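Local coordinates for protein arginase 1, mitochondrial (Arabidopsis thaliana, PDB 6VSU) that hydrolyses L-arginine to urea and L-ornithine with two manganese ions per subunit, and also converts agmatine to putrescine and urea, at residues 21-26 / 119-124; 99-104 / 112-117; 207-212 / 221-226. All blocks are in the same frame, centred on the assembly; numbering follows the deposited sequence.

Interactions 1 and 2 are neighbours in this arginase, with centres 12 Å apart; both use helix 111-126 and they touch where Ser121 OG lies 3.8 Å from Val99 CG2. In sequence, interaction 2 falls wholly between the two segments of interaction 1. Interaction 3 lies across the chain's centre from interaction 1, about 20 Å away between nearest atoms, and about 16 Å from interaction 2 measured the same way. It is also near the ornithine site: the side chain of Arg209 is about 12 Å from a bound L-ornithine. Interaction 1 lies away from the annotated sites, so contacts of one chain can differ widely in their distance from the chemistry.

Interaction 1: 21-26 / 119-124; sequences TLIRER and SESVKL
Leu124 packs against Ile23 and the base of Arg24, giving a small apolar contact between two helices whose short segments run nearly parallel, at 18°, with axes 9.4 Å apart. Leu124 CG rests 3.9 Å from Arg24 CB, beside the stem of the arginine and not its charged end. The branch Leu124 CD2 lies between the two residues, against the Arg24 backbone and 4.2 Å from Ile23 CG2, while Leu124 CD1 sits at the edge of the Arg24 guanidinium, near its plane. Ile23 meets the neighbouring helix with two branches: CG2, anti to its backbone N, goes to the leucine, and CG1, beside that N (chi1 -58°), comes 4.1 Å from Ser121 OG. That hydroxyl is buried but satisfied, being hydrogen-bonded to Val117 O one turn back on its own helix. An alanine in place of Leu124 removes both methyls and would probably leave a gap between the helices beside Ile23 CG2 and Arg24 CB.

Farther out, Arg24 bends back at chi3 (10°), and its NH2 makes a weak hydrogen bond of 3.1 Å to Thr21 OG1. Leu20, on helix 7-37, extends the apolar surface under Ser121 and Leu124, and the other side of helix 111-126 is backed by helix 143-154 through Val122. Arg26 bonds through NE to Val96 O and through NH2 to Asp98 O, tying helix 7-37 to strand 93-98. This is helix-on-helix packing in an outer layer of the alpha/beta arginase fold, where the long N-terminal helix lies against helix 111-126.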
# COMPACT_ATOMS: atom_id res chain seq x y z
N THR E 21 33.01 -23.44 7.33
CA THR E 21 33.34 -23.74 8.74
C THR E 21 32.20 -23.23 9.61
O THR E 21 31.78 -23.95 10.49
CB THR E 21 34.70 -23.15 9.12
OG1 THR E 21 35.64 -23.88 8.35
CG2 THR E 21 35.02 -23.31 10.58
N LEU E 22 31.65 -22.07 9.33
CA LEU E 22 30.61 -21.46 10.18
C LEU E 22 29.32 -22.31 10.11
O LEU E 22 28.68 -22.52 11.19
CB LEU E 22 30.36 -20.04 9.69
CG LEU E 22 29.28 -19.24 10.43
CD1 LEU E 22 29.45 -19.34 11.94
CD2 LEU E 22 29.36 -17.77 10.06
N ILE E 23 28.93 -22.76 8.91
CA ILE E 23 27.75 -23.66 8.75
C ILE E 23 28.08 -24.97 9.48
O ILE E 23 27.21 -25.51 10.16
CB ILE E 23 27.45 -23.92 7.26
CG1 ILE E 23 27.19 -22.63 6.48
CG2 ILE E 23 26.32 -24.91 7.10
CD1 ILE E 23 25.95 -21.91 6.93
N ARG E 24 29.30 -25.48 9.32
CA ARG E 24 29.61 -26.79 9.96
C ARG E 24 29.44 -26.69 11.47
O ARG E 24 28.82 -27.58 12.04
CB ARG E 24 31.01 -27.27 9.58
CG ARG E 24 31.48 -28.47 10.39
CD ARG E 24 32.75 -29.13 9.90
NE ARG E 24 33.44 -28.40 8.87
CZ ARG E 24 34.37 -27.48 9.07
NH1 ARG E 24 34.75 -27.18 10.30
NH2 ARG E 24 34.92 -26.88 8.04
N GLU E 25 29.90 -25.61 12.08
CA GLU E 25 29.86 -25.49 13.56
C GLU E 25 28.41 -25.32 14.02
O GLU E 25 28.07 -25.82 15.06
CB GLU E 25 30.74 -24.35 14.05
CG GLU E 25 32.19 -24.48 13.67
CD GLU E 25 32.98 -25.56 14.40
OE1 GLU E 25 32.44 -26.30 15.28
OE2 GLU E 25 34.13 -25.68 14.05
N ARG E 26 27.60 -24.55 13.28
CA ARG E 26 26.17 -24.36 13.65
C ARG E 26 25.43 -25.70 13.53
O ARG E 26 24.70 -26.04 14.46
CB ARG E 26 25.54 -23.25 12.80
CG ARG E 26 26.20 -21.89 12.95
CD ARG E 26 25.33 -20.71 12.57
NE ARG E 26 24.90 -20.72 11.18
CZ ARG E 26 25.19 -19.79 10.28
NH1 ARG E 26 25.91 -18.74 10.62
NH2 ARG E 26 24.75 -19.91 9.05
N SER E 119 26.17 -26.63 -2.45
CA SER E 119 26.18 -28.11 -2.37
C SER E 119 26.90 -28.54 -1.09
O SER E 119 26.36 -29.36 -0.35
CB SER E 119 26.80 -28.72 -3.64
OG SER E 119 25.97 -28.51 -4.78
N GLU E 120 28.05 -27.99 -0.79
CA GLU E 120 28.84 -28.45 0.37
C GLU E 120 28.10 -28.10 1.64
O GLU E 120 28.13 -28.89 2.57
CB GLU E 120 30.24 -27.86 0.35
CG GLU E 120 31.05 -28.39 -0.82
CD GLU E 120 31.32 -29.88 -0.66
OE1 GLU E 120 31.42 -30.33 0.54
OE2 GLU E 120 31.37 -30.61 -1.72
N SER E 121 27.38 -26.97 1.64
CA SER E 121 26.60 -26.51 2.82
C SER E 121 25.50 -27.53 3.10
O SER E 121 25.33 -27.93 4.27
CB SER E 121 26.05 -25.12 2.63
OG SER E 121 27.13 -24.20 2.67
N VAL E 122 24.78 -27.94 2.07
CA VAL E 122 23.75 -29.00 2.22
C VAL E 122 24.40 -30.28 2.78
O VAL E 122 23.82 -30.88 3.67
CB VAL E 122 23.04 -29.27 0.89
CG1 VAL E 122 22.09 -30.46 1.06
CG2 VAL E 122 22.28 -28.03 0.44
N LYS E 123 25.57 -30.69 2.32
CA LYS E 123 26.16 -31.96 2.79
C LYS E 123 26.49 -31.84 4.29
O LYS E 123 26.34 -32.83 5.00
CB LYS E 123 27.39 -32.29 1.97
CG LYS E 123 27.04 -32.54 0.51
CD LYS E 123 28.09 -33.35 -0.21
CE LYS E 123 27.78 -33.36 -1.69
NZ LYS E 123 28.74 -34.20 -2.46
N LEU E 124 26.90 -30.66 4.73
CA LEU E 124 27.33 -30.41 6.13
C LEU E 124 26.12 -30.64 7.05
O LEU E 124 26.25 -31.19 8.12
CB LEU E 124 27.78 -28.96 6.20
CG LEU E 124 29.26 -28.58 6.39
CD1 LEU E 124 30.25 -29.64 5.98
CD2 LEU E 124 29.56 -27.26 5.69

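Interaction 2: 99-104 / 112-117; sequences VPVQEI and DRLMNV
This is a buried, wholly apolar contact between the turn and short helix that follow strand 93-98 and the first half of helix 111-126; it packs helix 101-106 against helix 111-126 beside the parallel sheet. Four side-chain pairs carry it. Ile104 stands at the middle and uses both of its branches: CG2 lies 4.0 Å from Leu114 CD1, and the longer arm brings CD1 to 3.9 Å from Val117 CG1. Its CG1 sits beside the backbone N (chi1 -65°) and chi2 is extended at 172°, which carries CD1 across to the valine while CG2 stays with the leucine. Both approaches are oblique. Leu114 is shared in its turn, since its second methyl, CD2, lies 4.2 Å from Val101 CG1. Val117 likewise receives a second partner through the same methyl that meets Ile104, with Val99 CG1 at 4.3 Å.

The spacing along helix 111-126 explains the sharing: Leu114 and Val117 stand three residues apart, on one face. On the other side Pro100, at the centre of an inverse gamma turn and at the N-cap of helix 101-106, redirects the chain after Val99, and Val101 and Ile104 then follow on the first turn of that helix. Outside the pair, Ser19 of helix 7-37 touches Ile104, Ile16 touches Val117, and His53 touches Leu114. Polar ties lie around it: Asp112 bridges to Lys177, and Glu103 bonds to the backbone N of Asp98 in a second subunit.

Because every touching atom is carbon, the contact rests on shape and on exclusion of water and has no directional bond of its own.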
# COMPACT_ATOMS: atom_id res chain seq x y z
N VAL E 99 23.62 -19.45 4.36
CA VAL E 99 24.89 -19.41 3.59
C VAL E 99 25.15 -17.93 3.34
O VAL E 99 24.25 -17.20 2.93
CB VAL E 99 24.76 -20.22 2.29
CG1 VAL E 99 25.98 -20.16 1.43
CG2 VAL E 99 24.37 -21.64 2.57
N PRO E 100 26.35 -17.44 3.64
CA PRO E 100 26.67 -16.03 3.37
C PRO E 100 26.98 -15.75 1.89
O PRO E 100 28.07 -15.44 1.53
CB PRO E 100 27.86 -15.79 4.30
CG PRO E 100 28.52 -17.16 4.45
CD PRO E 100 27.41 -18.17 4.34
N VAL E 101 25.95 -15.85 1.07
CA VAL E 101 26.01 -15.77 -0.42
C VAL E 101 26.55 -14.43 -0.85
O VAL E 101 27.41 -14.40 -1.76
CB VAL E 101 24.62 -15.99 -1.06
CG1 VAL E 101 24.63 -15.68 -2.54
CG2 VAL E 101 24.14 -17.40 -0.80
N GLN E 102 25.99 -13.35 -0.31
CA GLN E 102 26.28 -12.01 -0.86
C GLN E 102 27.76 -11.72 -0.68
O GLN E 102 28.32 -11.06 -1.53
CB GLN E 102 25.34 -10.93 -0.33
CG GLN E 102 23.88 -11.15 -0.72
CD GLN E 102 23.77 -11.41 -2.21
OE1 GLN E 102 24.34 -10.68 -3.01
NE2 GLN E 102 23.00 -12.42 -2.57
N GLU E 103 28.29 -12.09 0.49
CA GLU E 103 29.71 -11.87 0.87
C GLU E 103 30.62 -12.69 -0.05
O GLU E 103 31.66 -12.15 -0.46
CB GLU E 103 29.90 -12.17 2.36
CG GLU E 103 29.20 -11.18 3.28
CD GLU E 103 27.74 -11.44 3.62
OE1 GLU E 103 27.16 -12.42 3.12
OE2 GLU E 103 27.19 -10.65 4.39
N ILE E 104 30.25 -13.93 -0.35
CA ILE E 104 31.03 -14.77 -1.30
C ILE E 104 31.01 -14.14 -2.70
O ILE E 104 32.10 -13.94 -3.30
CB ILE E 104 30.51 -16.20 -1.29
CG1 ILE E 104 30.73 -16.85 0.08
CG2 ILE E 104 31.16 -16.97 -2.43
CD1 ILE E 104 30.04 -18.19 0.19
N ASP E 112 30.11 -21.14 -10.59
CA ASP E 112 30.36 -22.59 -10.44
C ASP E 112 30.80 -22.80 -8.99
O ASP E 112 30.26 -23.67 -8.31
CB ASP E 112 31.47 -23.07 -11.35
CG ASP E 112 31.14 -23.12 -12.83
OD1 ASP E 112 30.03 -23.45 -13.22
OD2 ASP E 112 32.07 -22.91 -13.57
N ARG E 113 31.76 -22.01 -8.54
CA ARG E 113 32.29 -22.07 -7.17
C ARG E 113 31.19 -21.73 -6.17
O ARG E 113 31.11 -22.41 -5.16
CB ARG E 113 33.51 -21.17 -7.03
CG ARG E 113 34.78 -21.86 -7.49
CD ARG E 113 35.76 -20.91 -8.14
NE ARG E 113 36.37 -19.94 -7.23
CZ ARG E 113 37.05 -20.25 -6.16
NH1 ARG E 113 37.57 -19.30 -5.38
NH2 ARG E 113 37.19 -21.53 -5.84
N LEU E 114 30.35 -20.75 -6.47
CA LEU E 114 29.27 -20.40 -5.51
C LEU E 114 28.30 -21.57 -5.42
O LEU E 114 27.92 -21.93 -4.28
CB LEU E 114 28.58 -19.11 -5.95
CG LEU E 114 27.35 -18.74 -5.15
CD1 LEU E 114 27.72 -18.57 -3.69
CD2 LEU E 114 26.70 -17.49 -5.72
N MET E 115 27.91 -22.18 -6.53
CA MET E 115 26.93 -23.28 -6.43
C MET E 115 27.58 -24.47 -5.70
O MET E 115 26.86 -25.19 -4.97
CB MET E 115 26.39 -23.68 -7.80
CG MET E 115 25.61 -22.56 -8.50
SD MET E 115 24.39 -21.70 -7.46
CE MET E 115 22.95 -21.68 -8.52
N ASN E 116 28.86 -24.70 -5.89
CA ASN E 116 29.60 -25.77 -5.15
C ASN E 116 29.55 -25.49 -3.64
O ASN E 116 29.46 -26.41 -2.86
CB ASN E 116 31.05 -25.87 -5.62
CG ASN E 116 31.20 -26.40 -7.03
OD1 ASN E 116 30.24 -26.89 -7.67
ND2 ASN E 116 32.42 -26.25 -7.56
N VAL E 117 29.60 -24.23 -3.22
CA VAL E 117 29.48 -23.87 -1.78
C VAL E 117 28.10 -24.26 -1.30
O VAL E 117 27.96 -24.84 -0.22
CB VAL E 117 29.78 -22.39 -1.51
CG1 VAL E 117 29.51 -22.05 -0.08
CG2 VAL E 117 31.23 -22.08 -1.87

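Interaction 3: 207-212 / 221-226; sequences EGREQG and EMRTFS
The carboxylate of Glu221 is gripped by two guanidinium groups, whose nitrogens reach each of its oxygens from opposite faces of its plane. Arg209 comes end-on: NH1 lies 2.7 Å from Glu221 OE2 and NH2 3.0 Å from Glu221 OE1. Both meet the syn side but tilted from the carboxylate plane, the two flat groups being 45° apart. Arg223 comes side-on, its NE 2.7 Å from Glu221 OE1 and its NH2 2.9 Å from Glu221 OE2, both from above the carboxylate; OE1 lies in the plane of that guanidinium, at its edge.

Four bonds therefore hold the carboxylate, which would probably resist rotation. Arg209 reaches it with a chain extended from CG to NE, coming from helix 206-215 across to the end of strand 218-221. Arg209 NH1 and Arg223 NH2 approach to 3.7 Å, a closeness presumably eased because the shared carboxylate partly offsets the two positive charges.

Glu82 of a third subunit packs on Arg209 and Glu221, placing the cluster at a subunit boundary. Arg209, Glu221 and Arg223 form a salt-bridge network in this alpha/beta arginase, joining helix 206-215 to the end of strand 218-221, outermost in this chain's sheet, near the ornithine-binding residues Ile169 and Ser203.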
# COMPACT_ATOMS: atom_id res chain seq x y z
N GLU E 207 9.84 -24.93 -26.26
CA GLU E 207 11.14 -25.34 -25.66
C GLU E 207 10.89 -26.09 -24.34
O GLU E 207 11.47 -27.13 -24.14
CB GLU E 207 12.15 -24.19 -25.48
CG GLU E 207 13.51 -24.70 -24.96
CD GLU E 207 14.72 -23.79 -24.70
OE1 GLU E 207 14.72 -22.62 -25.16
OE2 GLU E 207 15.72 -24.29 -24.05
N GLY E 208 10.01 -25.64 -23.48
CA GLY E 208 9.72 -26.34 -22.22
C GLY E 208 9.15 -27.74 -22.46
O GLY E 208 9.48 -28.65 -21.63
N ARG E 209 8.20 -27.87 -23.39
CA ARG E 209 7.54 -29.17 -23.71
C ARG E 209 8.56 -30.15 -24.32
O ARG E 209 8.61 -31.29 -23.86
CB ARG E 209 6.34 -28.95 -24.64
CG ARG E 209 5.23 -28.09 -24.04
CD ARG E 209 4.18 -27.69 -25.06
NE ARG E 209 3.17 -26.78 -24.53
CZ ARG E 209 2.28 -27.13 -23.63
NH1 ARG E 209 2.28 -28.36 -23.15
NH2 ARG E 209 1.39 -26.26 -23.19
N GLU E 210 9.36 -29.68 -25.28
CA GLU E 210 10.45 -30.46 -25.92
C GLU E 210 11.50 -30.93 -24.90
O GLU E 210 11.83 -32.13 -24.90
CB GLU E 210 11.12 -29.65 -27.01
CG GLU E 210 10.31 -29.73 -28.25
CD GLU E 210 10.20 -31.19 -28.71
OE1 GLU E 210 11.25 -31.96 -28.59
OE2 GLU E 210 9.06 -31.58 -29.11
N GLN E 211 11.93 -30.04 -24.03
CA GLN E 211 12.86 -30.41 -22.93
C GLN E 211 12.20 -31.46 -22.01
O GLN E 211 12.91 -32.40 -21.60
CB GLN E 211 13.35 -29.16 -22.15
CG GLN E 211 14.33 -28.31 -22.95
CD GLN E 211 15.76 -28.79 -22.88
OE1 GLN E 211 16.16 -29.59 -23.72
NE2 GLN E 211 16.52 -28.37 -21.85
N GLY E 212 10.91 -31.34 -21.69
CA GLY E 212 10.22 -32.39 -20.90
C GLY E 212 10.27 -33.77 -21.59
O GLY E 212 10.66 -34.75 -20.94
N GLU E 221 -0.18 -29.71 -16.16
CA GLU E 221 -0.62 -28.33 -16.44
C GLU E 221 -1.98 -28.04 -15.78
O GLU E 221 -2.80 -28.93 -15.70
CB GLU E 221 -0.68 -28.13 -17.94
CG GLU E 221 0.67 -28.28 -18.60
CD GLU E 221 0.62 -28.03 -20.09
OE1 GLU E 221 0.18 -26.96 -20.53
OE2 GLU E 221 0.98 -28.92 -20.83
N MET E 222 -2.16 -26.81 -15.29
CA MET E 222 -3.40 -26.41 -14.58
C MET E 222 -4.62 -26.53 -15.51
O MET E 222 -5.70 -26.77 -14.99
CB MET E 222 -3.29 -24.99 -14.01
CG MET E 222 -2.35 -24.90 -12.87
SD MET E 222 -2.83 -25.88 -11.45
CE MET E 222 -4.52 -25.31 -11.20
N ARG E 223 -4.47 -26.41 -16.81
CA ARG E 223 -5.60 -26.64 -17.73
C ARG E 223 -6.18 -28.06 -17.62
O ARG E 223 -7.23 -28.23 -18.21
CB ARG E 223 -5.18 -26.33 -19.17
CG ARG E 223 -4.01 -27.13 -19.71
CD ARG E 223 -3.53 -26.54 -21.03
NE ARG E 223 -2.37 -27.28 -21.50
CZ ARG E 223 -2.44 -28.43 -22.20
NH1 ARG E 223 -3.60 -28.96 -22.51
NH2 ARG E 223 -1.33 -29.11 -22.54
N THR E 224 -5.52 -29.07 -17.01
CA THR E 224 -6.07 -30.43 -16.85
C THR E 224 -6.17 -30.75 -15.36
O THR E 224 -6.41 -31.93 -15.00
CB THR E 224 -5.26 -31.48 -17.62
OG1 THR E 224 -3.94 -31.63 -17.04
CG2 THR E 224 -5.21 -31.14 -19.10
N PHE E 225 -6.10 -29.75 -14.50
CA PHE E 225 -6.14 -29.97 -13.04
C PHE E 225 -7.49 -30.55 -12.57
O PHE E 225 -7.40 -31.45 -11.75
CB PHE E 225 -5.74 -28.71 -12.28
CG PHE E 225 -5.61 -28.93 -10.79
CD1 PHE E 225 -4.62 -29.72 -10.28
CD2 PHE E 225 -6.51 -28.37 -9.93
CE1 PHE E 225 -4.48 -29.90 -8.91
CE2 PHE E 225 -6.40 -28.55 -8.56
CZ PHE E 225 -5.40 -29.35 -8.05
N SER E 226 -8.65 -30.15 -13.12
CA SER E 226 -9.96 -30.79 -12.84
C SER E 226 -9.82 -32.32 -12.93
O SER E 226 -10.26 -32.98 -12.00
CB SER E 226 -11.05 -30.35 -13.79
OG SER E 226 -11.28 -28.95 -13.65